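Local structure of ectoine dioxygenase (4Q5O) at residues I97-E102 against Q135-Y140; E130-Q135 against L292-E297; H152-T157 against L251-N256. The protein catalyses the iron- and 2-oxoglutarate-dependent hydroxylation of L-ectoine to 5-hydroxyectoine, a compatible solute that helps cells survive osmotic stress. All coordinates share one frame; numbering follows the deposited sequence.

Contact 1: residues I97-E102 against Q135-Y140; sequences IRSIFE and QSRLNY. With 6CS ((4S,5S)-5-hydroxy-2-methyl-1,4,5,6-tetrahydropyrimidine-4-carboxylic acid), chain E.
Phe101 and Arg137, a non-hydrogen-bonded pair between two antiparallel strands, show how such a pair can shape a ligand pocket. The two side chains run side by side in the same direction, and CG of Arg137 sits over the phenyl face in a CH-pi contact, 4.2 Å from the ring centroid of Phe101. Farther out, the ring reaches over one face of the guanidinium by its CE2, the two planes remaining 49° apart. A bend in the arginine chain at chi3 (-65°) brings the guanidinium beside the ring and directs NH2 toward the hydroxyectoine, where it lies 3.5 Å from NAG of the ligand.

On the same face of the sheet, Ser99 and Asn139 make a polar pair. Ser99 OG is 2.9 Å from Asn139 OD1. Because OG stands beside its own backbone N (chi1 -61°), it also comes within 2.8 Å of Arg98 O. Asn139 ND2 is held by Asn266 OD1 on the next strand.

On the other face Ile100 and Leu138 lie side by side, CD1 of Ile100 meeting CD2 of Leu138 at 4.2 Å. Their backbones form the hydrogen-bonded pair, Leu138 N giving to Ile100 O at 3.0 Å and Ile100 N to Leu138 O. On its other edge, toward strand 88-90, strand 97-101 has a classic beta bulge, Arg98 and Ser99 both facing Val89. Arg137 and Asn139 also touch the bound 2-oxoglutarate, as befits a sheet of the double-stranded beta-helix (jelly-roll) fold of the 2-oxoglutarate-dependent dioxygenases, which lines the active site.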
loop_
_atom_site.group_PDB
_atom_site.type_symbol
_atom_site.label_atom_id
_atom_site.label_comp_id
_atom_site.label_asym_id
_atom_site.label_seq_id
_atom_site.Cartn_x
_atom_site.Cartn_y
_atom_site.Cartn_z
ATOM N N ILE A 97 -5.987 21.075 -5.097
ATOM C CA ILE A 97 -6.531 20.308 -6.203
ATOM C C ILE A 97 -6.157 18.851 -6.062
ATOM O O ILE A 97 -5.114 18.512 -5.526
ATOM C CB ILE A 97 -5.988 20.795 -7.536
ATOM C CG1 ILE A 97 -4.564 21.321 -7.339
ATOM C CG2 ILE A 97 -6.867 21.889 -8.086
ATOM C CD1 ILE A 97 -3.464 20.258 -7.371
ATOM N N ARG A 98 -7.013 17.983 -6.553
ATOM C CA ARG A 98 -6.673 16.585 -6.578
ATOM C C ARG A 98 -6.879 16.054 -7.995
ATOM O O ARG A 98 -6.239 15.100 -8.423
ATOM C CB ARG A 98 -7.498 15.836 -5.533
ATOM C CG ARG A 98 -7.150 16.245 -4.096
ATOM C CD ARG A 98 -5.703 15.859 -3.728
ATOM N NE ARG A 98 -5.314 16.267 -2.370
ATOM C CZ ARG A 98 -4.449 17.245 -2.092
ATOM N NH1 ARG A 98 -3.861 17.921 -3.075
ATOM N NH2 ARG A 98 -4.157 17.542 -0.832
ATOM N N SER A 99 -7.755 16.702 -8.741
ATOM C CA SER A 99 -8.030 16.258 -10.091
ATOM C C SER A 99 -8.512 17.393 -10.959
ATOM O O SER A 99 -9.117 18.349 -10.476
ATOM C CB SER A 99 -9.090 15.168 -10.078
ATOM O OG SER A 99 -8.625 14.069 -9.334
ATOM N N ILE A 100 -8.217 17.284 -12.245
ATOM C CA ILE A 100 -8.808 18.152 -13.243
ATOM C C ILE A 100 -9.310 17.235 -14.359
ATOM O O ILE A 100 -8.525 16.474 -14.921
ATOM C CB ILE A 100 -7.777 19.163 -13.772
ATOM C CG1 ILE A 100 -7.121 19.910 -12.608
ATOM C CG2 ILE A 100 -8.427 20.136 -14.722
ATOM C CD1 ILE A 100 -5.797 20.556 -12.947
ATOM N N PHE A 101 -10.614 17.258 -14.641
ATOM C CA PHE A 101 -11.164 16.450 -15.733
ATOM C C PHE A 101 -11.011 17.208 -17.041
ATOM O O PHE A 101 -10.639 18.373 -17.030
ATOM C CB PHE A 101 -12.637 16.089 -15.495
ATOM C CG PHE A 101 -12.847 15.051 -14.422
ATOM C CD1 PHE A 101 -13.231 15.419 -13.140
ATOM C CD2 PHE A 101 -12.659 13.705 -14.695
ATOM C CE1 PHE A 101 -13.409 14.464 -12.154
ATOM C CE2 PHE A 101 -12.848 12.744 -13.708
ATOM C CZ PHE A 101 -13.221 13.123 -12.443
ATOM N N GLU A 102 -11.292 16.549 -18.158
ATOM C CA GLU A 102 -11.201 17.173 -19.482
ATOM C C GLU A 102 -9.914 17.968 -19.703
ATOM O O GLU A 102 -9.961 19.078 -20.225
ATOM C CB GLU A 102 -12.411 18.081 -19.753
ATOM C CG GLU A 102 -13.747 17.360 -19.951
ATOM C CD GLU A 102 -13.905 16.685 -21.324
ATOM O OE1 GLU A 102 -13.823 17.386 -22.368
ATOM O OE2 GLU A 102 -14.136 15.446 -21.354
ATOM N N GLN A 135 -12.833 10.246 -21.694
ATOM C CA GLN A 135 -12.570 10.899 -20.404
ATOM C C GLN A 135 -11.069 11.042 -20.286
ATOM O O GLN A 135 -10.327 10.132 -20.641
ATOM C CB GLN A 135 -13.092 10.081 -19.218
ATOM C CG GLN A 135 -12.466 10.470 -17.862
ATOM C CD GLN A 135 -12.985 9.661 -16.664
ATOM O OE1 GLN A 135 -14.144 9.240 -16.628
ATOM N NE2 GLN A 135 -12.121 9.452 -15.673
ATOM N N SER A 136 -10.608 12.187 -19.813
ATOM C CA SER A 136 -9.220 12.313 -19.456
ATOM C C SER A 136 -9.173 12.908 -18.058
ATOM O O SER A 136 -10.167 13.423 -17.572
ATOM C CB SER A 136 -8.484 13.174 -20.470
ATOM O OG SER A 136 -8.972 14.492 -20.425
ATOM N N ARG A 137 -8.030 12.817 -17.394
ATOM C CA ARG A 137 -7.905 13.364 -16.050
ATOM C C ARG A 137 -6.440 13.695 -15.801
ATOM O O ARG A 137 -5.560 13.092 -16.420
ATOM C CB ARG A 137 -8.395 12.339 -15.022
ATOM C CG ARG A 137 -9.044 12.967 -13.791
ATOM C CD ARG A 137 -9.282 11.976 -12.647
ATOM N NE ARG A 137 -10.250 10.932 -12.980
ATOM C CZ ARG A 137 -11.025 10.323 -12.082
ATOM N NH1 ARG A 137 -10.949 10.668 -10.795
ATOM N NH2 ARG A 137 -11.885 9.381 -12.473
ATOM N N LEU A 138 -6.171 14.674 -14.937
ATOM C CA LEU A 138 -4.833 14.827 -14.354
ATOM C C LEU A 138 -4.970 14.714 -12.841
ATOM O O LEU A 138 -5.793 15.413 -12.244
ATOM C CB LEU A 138 -4.196 16.159 -14.733
ATOM C CG LEU A 138 -2.866 16.558 -14.074
ATOM C CD1 LEU A 138 -1.660 15.835 -14.667
ATOM C CD2 LEU A 138 -2.657 18.057 -14.159
ATOM N N ASN A 139 -4.168 13.832 -12.239
ATOM C CA ASN A 139 -4.289 13.465 -10.816
ATOM C C ASN A 139 -3.058 13.785 -10.008
ATOM O O ASN A 139 -1.971 13.338 -10.330
ATOM C CB ASN A 139 -4.497 11.958 -10.664
ATOM C CG ASN A 139 -5.875 11.520 -11.035
ATOM O OD1 ASN A 139 -6.854 12.136 -10.634
ATOM N ND2 ASN A 139 -5.969 10.448 -11.813
ATOM N N TYR A 140 -3.235 14.533 -8.937
ATOM C CA TYR A 140 -2.194 14.680 -7.939
ATOM C C TYR A 140 -2.668 14.019 -6.629
ATOM O O TYR A 140 -3.622 14.486 -6.014
ATOM C CB TYR A 140 -1.859 16.165 -7.713
ATOM C CG TYR A 140 -0.754 16.355 -6.705
ATOM C CD1 TYR A 140 0.573 16.260 -7.087
ATOM C CD2 TYR A 140 -1.040 16.581 -5.354
ATOM C CE1 TYR A 140 1.587 16.395 -6.163
ATOM C CE2 TYR A 140 -0.026 16.730 -4.416
ATOM C CZ TYR A 140 1.289 16.634 -4.829
ATOM O OH TYR A 140 2.319 16.782 -3.918
HETATM O O 6CS E . -14.700 5.898 -10.056
HETATM C C 6CS E . -14.702 4.828 -10.745
HETATM O OXT 6CS E . -15.086 3.764 -10.177
HETATM C CA 6CS E . -14.332 4.852 -12.211
HETATM N N 6CS E . -14.842 6.127 -12.591
HETATM C CAI 6CS E . -14.331 6.953 -13.478
HETATM C CAA 6CS E . -15.057 8.260 -13.647
HETATM N NAG 6CS E . -13.156 6.647 -14.231
HETATM C CG2 6CS E . -12.583 5.387 -13.961
HETATM C CB 6CS E . -12.863 4.652 -12.650
HETATM O OG1 6CS E . -12.697 3.247 -12.980
#

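Contact 2: residues E130-Q135 against L292-E297; sequences EVYIHQ and LARRGE. With 6CS ((4S,5S)-5-hydroxy-2-methyl-1,4,5,6-tetrahydropyrimidine-4-carboxylic acid), chain E.
The imidazole of His134 carries Ala293 on one face: CA of Ala293 stands 4.2 Å from the ring centroid of His134, only 20° off the ring normal, which makes a CH-pi contact. The methyl shares the approach, with Ala293 CB near CE1 of the imidazole. The Trp158 ring, from helix 154-162, also meets this imidazole. Tyr132 presents an edge instead, and near its ring plane lies CG of Arg294, 4.0 Å from Tyr132 CE2.

In fold terms, a loop that follows strand 264-273 of the jelly-roll core folds back on strand 131-141 just where that strand turns a corner, at His134. The place is marked by a backbone hydrogen bond in which Arg294 N gives to His134 O at 3.0 Å, with an N-H...O angle of 156°. Tyr132 turns its CG into the position between backbone N and carbonyl carbon (chi1 72°), which brings the ring up to the loop, while its hydroxyl is engaged by Asn272 ND2.

Gln135 runs as an extended chain past the carbonyl of Leu292, whose O is 3.6 Å from Gln135 CB, and its CD comes 3.9 Å from CAA, the methyl of the bound hydroxyectoine. Cutting the side chain back to an alanine here removes everything beyond CB and would probably open a gap beside that methyl, leaving the ligand ring less firmly placed.

Arg294 bends at chi2 and chi3, so that its guanidinium leads away from the strand to a salt bridge between NH1 and Glu102 OE1. The base of the same side chain remains at the corner, with Arg294 CB 3.6 Å from the carbonyl oxygen of Ile133.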
loop_
_atom_site.group_PDB
_atom_site.type_symbol
_atom_site.label_atom_id
_atom_site.label_comp_id
_atom_site.label_asym_id
_atom_site.label_seq_id
_atom_site.Cartn_x
_atom_site.Cartn_y
_atom_site.Cartn_z
ATOM N N GLU A 130 -10.957 3.813 -35.244
ATOM C CA GLU A 130 -10.502 5.134 -34.873
ATOM C C GLU A 130 -10.967 5.346 -33.439
ATOM O O GLU A 130 -11.957 4.742 -33.017
ATOM C CB GLU A 130 -11.050 6.202 -35.837
ATOM C CG GLU A 130 -10.515 6.089 -37.272
ATOM C CD GLU A 130 -9.017 6.351 -37.378
ATOM O OE1 GLU A 130 -8.445 7.030 -36.488
ATOM O OE2 GLU A 130 -8.407 5.879 -38.357
ATOM N N VAL A 131 -10.244 6.173 -32.687
ATOM C CA VAL A 131 -10.542 6.373 -31.272
ATOM C C VAL A 131 -10.804 7.838 -30.974
ATOM O O VAL A 131 -10.707 8.687 -31.857
ATOM C CB VAL A 131 -9.370 5.912 -30.368
ATOM C CG1 VAL A 131 -9.022 4.463 -30.634
ATOM C CG2 VAL A 131 -8.148 6.809 -30.583
ATOM N N TYR A 132 -11.114 8.116 -29.710
ATOM C CA TYR A 132 -11.281 9.468 -29.200
ATOM C C TYR A 132 -11.269 9.405 -27.676
ATOM O O TYR A 132 -11.406 8.339 -27.087
ATOM C CB TYR A 132 -12.600 10.083 -29.697
ATOM C CG TYR A 132 -13.830 9.501 -29.043
ATOM C CD1 TYR A 132 -14.317 8.246 -29.412
ATOM C CD2 TYR A 132 -14.508 10.200 -28.051
ATOM C CE1 TYR A 132 -15.454 7.702 -28.803
ATOM C CE2 TYR A 132 -15.632 9.671 -27.448
ATOM C CZ TYR A 132 -16.102 8.423 -27.823
ATOM O OH TYR A 132 -17.215 7.904 -27.203
ATOM N N ILE A 133 -11.116 10.547 -27.029
ATOM C CA ILE A 133 -11.102 10.564 -25.583
ATOM C C ILE A 133 -12.516 10.548 -25.006
ATOM O O ILE A 133 -13.302 11.475 -25.225
ATOM C CB ILE A 133 -10.337 11.782 -25.040
ATOM C CG1 ILE A 133 -8.994 11.963 -25.773
ATOM C CG2 ILE A 133 -10.183 11.688 -23.522
ATOM C CD1 ILE A 133 -8.119 10.714 -25.852
ATOM N N HIS A 134 -12.822 9.481 -24.274
ATOM C CA HIS A 134 -14.077 9.324 -23.544
ATOM C C HIS A 134 -14.034 10.148 -22.262
ATOM O O HIS A 134 -15.055 10.670 -21.803
ATOM C CB HIS A 134 -14.297 7.840 -23.207
ATOM C CG HIS A 134 -15.214 7.605 -22.051
ATOM N ND1 HIS A 134 -16.559 7.357 -22.207
ATOM C CD2 HIS A 134 -14.978 7.561 -20.716
ATOM C CE1 HIS A 134 -17.116 7.175 -21.020
ATOM N NE2 HIS A 134 -16.177 7.294 -20.098
ATOM N N GLN A 135 -12.833 10.246 -21.694
ATOM C CA GLN A 135 -12.570 10.899 -20.404
ATOM C C GLN A 135 -11.069 11.042 -20.286
ATOM O O GLN A 135 -10.327 10.132 -20.641
ATOM C CB GLN A 135 -13.092 10.081 -19.218
ATOM C CG GLN A 135 -12.466 10.470 -17.862
ATOM C CD GLN A 135 -12.985 9.661 -16.664
ATOM O OE1 GLN A 135 -14.144 9.240 -16.628
ATOM N NE2 GLN A 135 -12.121 9.452 -15.673
ATOM N N LEU A 292 -17.168 13.854 -17.382
ATOM C CA LEU A 292 -16.904 12.461 -17.015
ATOM C C LEU A 292 -17.051 11.474 -18.191
ATOM O O LEU A 292 -16.487 10.376 -18.164
ATOM C CB LEU A 292 -17.818 12.027 -15.874
ATOM C CG LEU A 292 -17.741 12.851 -14.591
ATOM C CD1 LEU A 292 -18.608 12.239 -13.493
ATOM C CD2 LEU A 292 -16.311 12.978 -14.130
ATOM N N ALA A 293 -17.812 11.861 -19.211
ATOM C CA ALA A 293 -18.018 11.011 -20.371
ATOM C C ALA A 293 -18.463 11.844 -21.564
ATOM O O ALA A 293 -19.499 12.510 -21.512
ATOM C CB ALA A 293 -19.042 9.944 -20.062
ATOM N N ARG A 294 -17.663 11.812 -22.627
ATOM C CA ARG A 294 -17.950 12.524 -23.865
ATOM C C ARG A 294 -19.086 11.865 -24.658
ATOM O O ARG A 294 -18.914 10.804 -25.253
ATOM C CB ARG A 294 -16.677 12.631 -24.721
ATOM C CG ARG A 294 -16.843 13.280 -26.117
ATOM C CD ARG A 294 -16.973 14.820 -26.060
ATOM N NE ARG A 294 -15.748 15.581 -26.375
ATOM C CZ ARG A 294 -15.010 16.246 -25.479
ATOM N NH1 ARG A 294 -15.354 16.233 -24.195
ATOM N NH2 ARG A 294 -13.924 16.919 -25.859
ATOM N N ARG A 295 -20.259 12.493 -24.617
ATOM C CA ARG A 295 -21.351 12.231 -25.558
ATOM C C ARG A 295 -21.158 13.232 -26.715
ATOM O O ARG A 295 -20.479 14.246 -26.541
ATOM C CB ARG A 295 -22.702 12.424 -24.854
ATOM C CG ARG A 295 -22.621 12.385 -23.321
ATOM C CD ARG A 295 -24.001 12.331 -22.680
ATOM N NE ARG A 295 -24.721 11.138 -23.119
ATOM C CZ ARG A 295 -24.788 9.996 -22.436
ATOM N NH1 ARG A 295 -24.199 9.877 -21.250
ATOM N NH2 ARG A 295 -25.462 8.973 -22.941
ATOM N N GLY A 296 -21.704 12.968 -27.896
ATOM C CA GLY A 296 -22.501 11.800 -28.175
ATOM C C GLY A 296 -22.072 11.231 -29.507
ATOM O O GLY A 296 -21.946 10.016 -29.647
ATOM N N GLU A 297 -21.856 12.106 -30.488
ATOM C CA GLU A 297 -21.312 11.688 -31.780
ATOM C C GLU A 297 -19.946 12.316 -31.994
ATOM O O GLU A 297 -19.815 13.293 -32.726
ATOM C CB GLU A 297 -22.260 12.045 -32.928
ATOM C CG GLU A 297 -23.266 10.949 -33.266
ATOM C CD GLU A 297 -24.626 11.483 -33.710
ATOM O OE1 GLU A 297 -24.964 12.640 -33.365
ATOM O OE2 GLU A 297 -25.363 10.739 -34.399
HETATM O O 6CS E . -14.700 5.898 -10.056
HETATM C C 6CS E . -14.702 4.828 -10.745
HETATM O OXT 6CS E . -15.086 3.764 -10.177
HETATM C CA 6CS E . -14.332 4.852 -12.211
HETATM N N 6CS E . -14.842 6.127 -12.591
HETATM C CAI 6CS E . -14.331 6.953 -13.478
HETATM C CAA 6CS E . -15.057 8.260 -13.647
HETATM N NAG 6CS E . -13.156 6.647 -14.231
HETATM C CG2 6CS E . -12.583 5.387 -13.961
HETATM C CB 6CS E . -12.863 4.652 -12.650
HETATM O OG1 6CS E . -12.697 3.247 -12.980
#

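Contact 3: residues H152-T157 against L251-N256; sequences HSDFET and LMHGSN. With FE (Fe (III) ion), chain C; 6CS ((4S,5S)-5-hydroxy-2-methyl-1,4,5,6-tetrahydropyrimidine-4-carboxylic acid), chain E; AKG (2-oxoglutaric acid), chain D.
The facial triad of the non-haem iron dioxygenases, two histidines and one carboxylate, is assembled here from two pieces of chain: His152 and Asp154 supply an HxD sequence, and His253 comes from a strand about a hundred residues later in the chain. The metal, modelled as iron(III), is bound by His152 NE2 at 2.4 Å. Asp154 OD1 and His253 NE2 bind the same iron, each at 2.4 Å. Both histidines place CG between backbone N and carbonyl carbon (chi1 72° and 66°), which swings the rings off the same face of the small sheet, where they meet obliquely with planes 67° apart.

An antiparallel hydrogen-bonded pair fixes the two backbones: His152 N gives to His253 O at 2.9 Å, and His253 N returns a bond to His152 O at 3.2 Å. Beyond the rings, second-shell carbonyls set the rotation: His253 ND1 donates to Leu251 O at 3.1 Å, and Tyr150 O pairs with His152 ND1. Ser153 occupies the N-cap position before the helix that begins with Asp154, its OG bonded to Asn250 OD1. The other oxygen of Asp154, OD2, has a weak bond from Ser171.

The keto oxygen O5 of 2-oxoglutarate coordinates the iron at 2.5 Å, near the ring planes of both histidines. The hydroxyl of the product also lies at the metal, but its modelled link to Asp154 OD1 is too short to trust and is best read as doubtful. The three protein ligands leave the other coordination positions to 2-oxoglutarate and, in the catalytic cycle, to oxygen, and the product's ring beside the iron is consistent with oxidation at the metal, although the model holds iron(III) and product.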
loop_
_atom_site.group_PDB
_atom_site.type_symbol
_atom_site.label_atom_id
_atom_site.label_comp_id
_atom_site.label_asym_id
_atom_site.label_seq_id
_atom_site.Cartn_x
_atom_site.Cartn_y
_atom_site.Cartn_z
ATOM N N HIS A 152 -12.776 -2.012 -8.651
ATOM C CA HIS A 152 -13.849 -1.686 -9.585
ATOM C C HIS A 152 -13.393 -1.826 -11.050
ATOM O O HIS A 152 -12.221 -1.597 -11.390
ATOM C CB HIS A 152 -14.284 -0.247 -9.371
ATOM C CG HIS A 152 -13.279 0.747 -9.860
ATOM N ND1 HIS A 152 -12.253 1.229 -9.078
ATOM C CD2 HIS A 152 -13.116 1.309 -11.076
ATOM C CE1 HIS A 152 -11.512 2.066 -9.787
ATOM N NE2 HIS A 152 -12.018 2.133 -11.003
ATOM N N SER A 153 -14.343 -2.174 -11.914
ATOM C CA SER A 153 -14.148 -2.164 -13.357
ATOM C C SER A 153 -14.699 -0.871 -13.977
ATOM O O SER A 153 -15.901 -0.597 -13.873
ATOM C CB SER A 153 -14.838 -3.371 -13.971
ATOM O OG SER A 153 -14.834 -3.278 -15.376
ATOM N N ASP A 154 -13.826 -0.064 -14.581
ATOM C CA ASP A 154 -14.250 1.160 -15.276
ATOM C C ASP A 154 -15.472 0.917 -16.144
ATOM O O ASP A 154 -16.466 1.627 -16.032
ATOM C CB ASP A 154 -13.145 1.709 -16.180
ATOM C CG ASP A 154 -11.942 2.216 -15.411
ATOM O OD1 ASP A 154 -11.971 2.180 -14.161
ATOM O OD2 ASP A 154 -10.962 2.659 -16.046
ATOM N N PHE A 155 -15.396 -0.101 -16.995
ATOM C CA PHE A 155 -16.497 -0.423 -17.905
ATOM C C PHE A 155 -17.831 -0.653 -17.220
ATOM O O PHE A 155 -18.871 -0.544 -17.852
ATOM C CB PHE A 155 -16.179 -1.654 -18.764
ATOM C CG PHE A 155 -17.318 -2.079 -19.657
ATOM C CD1 PHE A 155 -17.603 -1.382 -20.812
ATOM C CD2 PHE A 155 -18.098 -3.168 -19.339
ATOM C CE1 PHE A 155 -18.646 -1.777 -21.648
ATOM C CE2 PHE A 155 -19.131 -3.549 -20.146
ATOM C CZ PHE A 155 -19.406 -2.852 -21.311
ATOM N N GLU A 156 -17.825 -1.008 -15.946
ATOM C CA GLU A 156 -19.101 -1.328 -15.337
ATOM C C GLU A 156 -19.883 -0.039 -15.090
ATOM O O GLU A 156 -21.084 0.011 -15.300
ATOM C CB GLU A 156 -18.939 -2.175 -14.081
ATOM C CG GLU A 156 -20.222 -2.845 -13.620
ATOM C CD GLU A 156 -21.052 -1.942 -12.723
ATOM O OE1 GLU A 156 -20.474 -1.012 -12.104
ATOM O OE2 GLU A 156 -22.282 -2.163 -12.635
ATOM N N THR A 157 -19.180 1.012 -14.695
ATOM C CA THR A 157 -19.794 2.306 -14.464
ATOM C C THR A 157 -20.050 3.021 -15.791
ATOM O O THR A 157 -21.045 3.717 -15.959
ATOM C CB THR A 157 -18.915 3.153 -13.532
ATOM O OG1 THR A 157 -18.568 2.356 -12.398
ATOM C CG2 THR A 157 -19.646 4.379 -13.058
ATOM N N LEU A 251 -10.856 -4.276 -16.874
ATOM C CA LEU A 251 -9.895 -4.912 -15.948
ATOM C C LEU A 251 -10.124 -4.487 -14.498
ATOM O O LEU A 251 -10.152 -3.289 -14.197
ATOM C CB LEU A 251 -8.441 -4.640 -16.357
ATOM C CG LEU A 251 -7.323 -5.207 -15.472
ATOM C CD1 LEU A 251 -7.181 -6.719 -15.617
ATOM C CD2 LEU A 251 -6.015 -4.514 -15.812
ATOM N N MET A 252 -10.302 -5.456 -13.601
ATOM C CA MET A 252 -10.528 -5.123 -12.190
ATOM C C MET A 252 -9.284 -4.455 -11.575
ATOM O O MET A 252 -8.183 -5.008 -11.611
ATOM C CB MET A 252 -10.952 -6.368 -11.396
ATOM C CG MET A 252 -11.565 -6.089 -10.026
ATOM S SD MET A 252 -13.172 -5.254 -9.952
ATOM C CE MET A 252 -14.272 -6.563 -10.473
ATOM N N HIS A 253 -9.449 -3.243 -11.057
ATOM C CA HIS A 253 -8.334 -2.518 -10.439
ATOM C C HIS A 253 -8.699 -1.724 -9.168
ATOM O O HIS A 253 -9.847 -1.715 -8.733
ATOM C CB HIS A 253 -7.611 -1.622 -11.454
ATOM C CG HIS A 253 -8.437 -0.481 -11.970
ATOM N ND1 HIS A 253 -9.220 -0.584 -13.099
ATOM C CD2 HIS A 253 -8.590 0.790 -11.522
ATOM C CE1 HIS A 253 -9.821 0.571 -13.323
ATOM N NE2 HIS A 253 -9.463 1.419 -12.378
ATOM N N GLY A 254 -7.702 -1.070 -8.583
ATOM C CA GLY A 254 -7.835 -0.384 -7.309
ATOM C C GLY A 254 -6.461 -0.011 -6.768
ATOM O O GLY A 254 -5.450 -0.362 -7.364
ATOM N N SER A 255 -6.398 0.708 -5.656
ATOM C CA SER A 255 -5.104 1.015 -5.057
ATOM C C SER A 255 -5.201 1.147 -3.538
ATOM O O SER A 255 -6.254 1.458 -2.989
ATOM C CB SER A 255 -4.542 2.290 -5.649
ATOM O OG SER A 255 -5.403 3.373 -5.370
ATOM N N ASN A 256 -4.097 0.892 -2.858
ATOM C CA ASN A 256 -4.035 1.134 -1.432
ATOM C C ASN A 256 -3.720 2.588 -1.115
ATOM O O ASN A 256 -3.456 3.396 -2.018
ATOM C CB ASN A 256 -3.005 0.208 -0.802
ATOM C CG ASN A 256 -3.479 -1.213 -0.763
ATOM O OD1 ASN A 256 -4.660 -1.461 -0.550
ATOM N ND2 ASN A 256 -2.581 -2.155 -0.997
HETATM FE FE FE C . -10.739 3.383 -12.565
HETATM O O 6CS E . -14.700 5.898 -10.056
HETATM C C 6CS E . -14.702 4.828 -10.745
HETATM O OXT 6CS E . -15.086 3.764 -10.177
HETATM C CA 6CS E . -14.332 4.852 -12.211
HETATM N N 6CS E . -14.842 6.127 -12.591
HETATM C CAI 6CS E . -14.331 6.953 -13.478
HETATM C CAA 6CS E . -15.057 8.260 -13.647
HETATM N NAG 6CS E . -13.156 6.647 -14.231
HETATM C CG2 6CS E . -12.583 5.387 -13.961
HETATM C CB 6CS E . -12.863 4.652 -12.650
HETATM O OG1 6CS E . -12.697 3.247 -12.980
HETATM C C1 AKG D . -8.141 6.631 -11.678
HETATM O O1 AKG D . -8.195 7.728 -11.042
HETATM O O2 AKG D . -8.073 6.666 -12.947
HETATM C C2 AKG D . -8.167 5.291 -10.924
HETATM O O5 AKG D . -8.994 4.428 -11.175
HETATM C C3 AKG D . -7.155 4.991 -9.838
HETATM C C4 AKG D . -7.888 4.998 -8.522
HETATM C C5 AKG D . -8.326 6.426 -8.262
HETATM O O3 AKG D . -7.559 7.202 -7.629
HETATM O O4 AKG D . -9.447 6.846 -8.679
#

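Contacts 1 and 2 share Gln135 and strand 131-141, with centres about 16 Å apart. They touch directly: the salt bridge of contact 2 reaches Glu102 of contact 1, and Phe101 CE2 packs on Leu292 CD2 at 3.5 Å, so the 292-297 loop is joined to strand 97-101 as well. Contact 3 belongs to a different, smaller sheet and is nested in the chain loop closed by contact 2. Its centre lies about 17 Å from that of contact 1 and 19 Å from that of contact 2, with nearest atoms about 7 Å away in each case. The hydroxyectoine bridges this separation, touching residues of all three contacts: Gln135, shared by contacts 1 and 2, Arg137 of contact 1, and the iron site of contact 3.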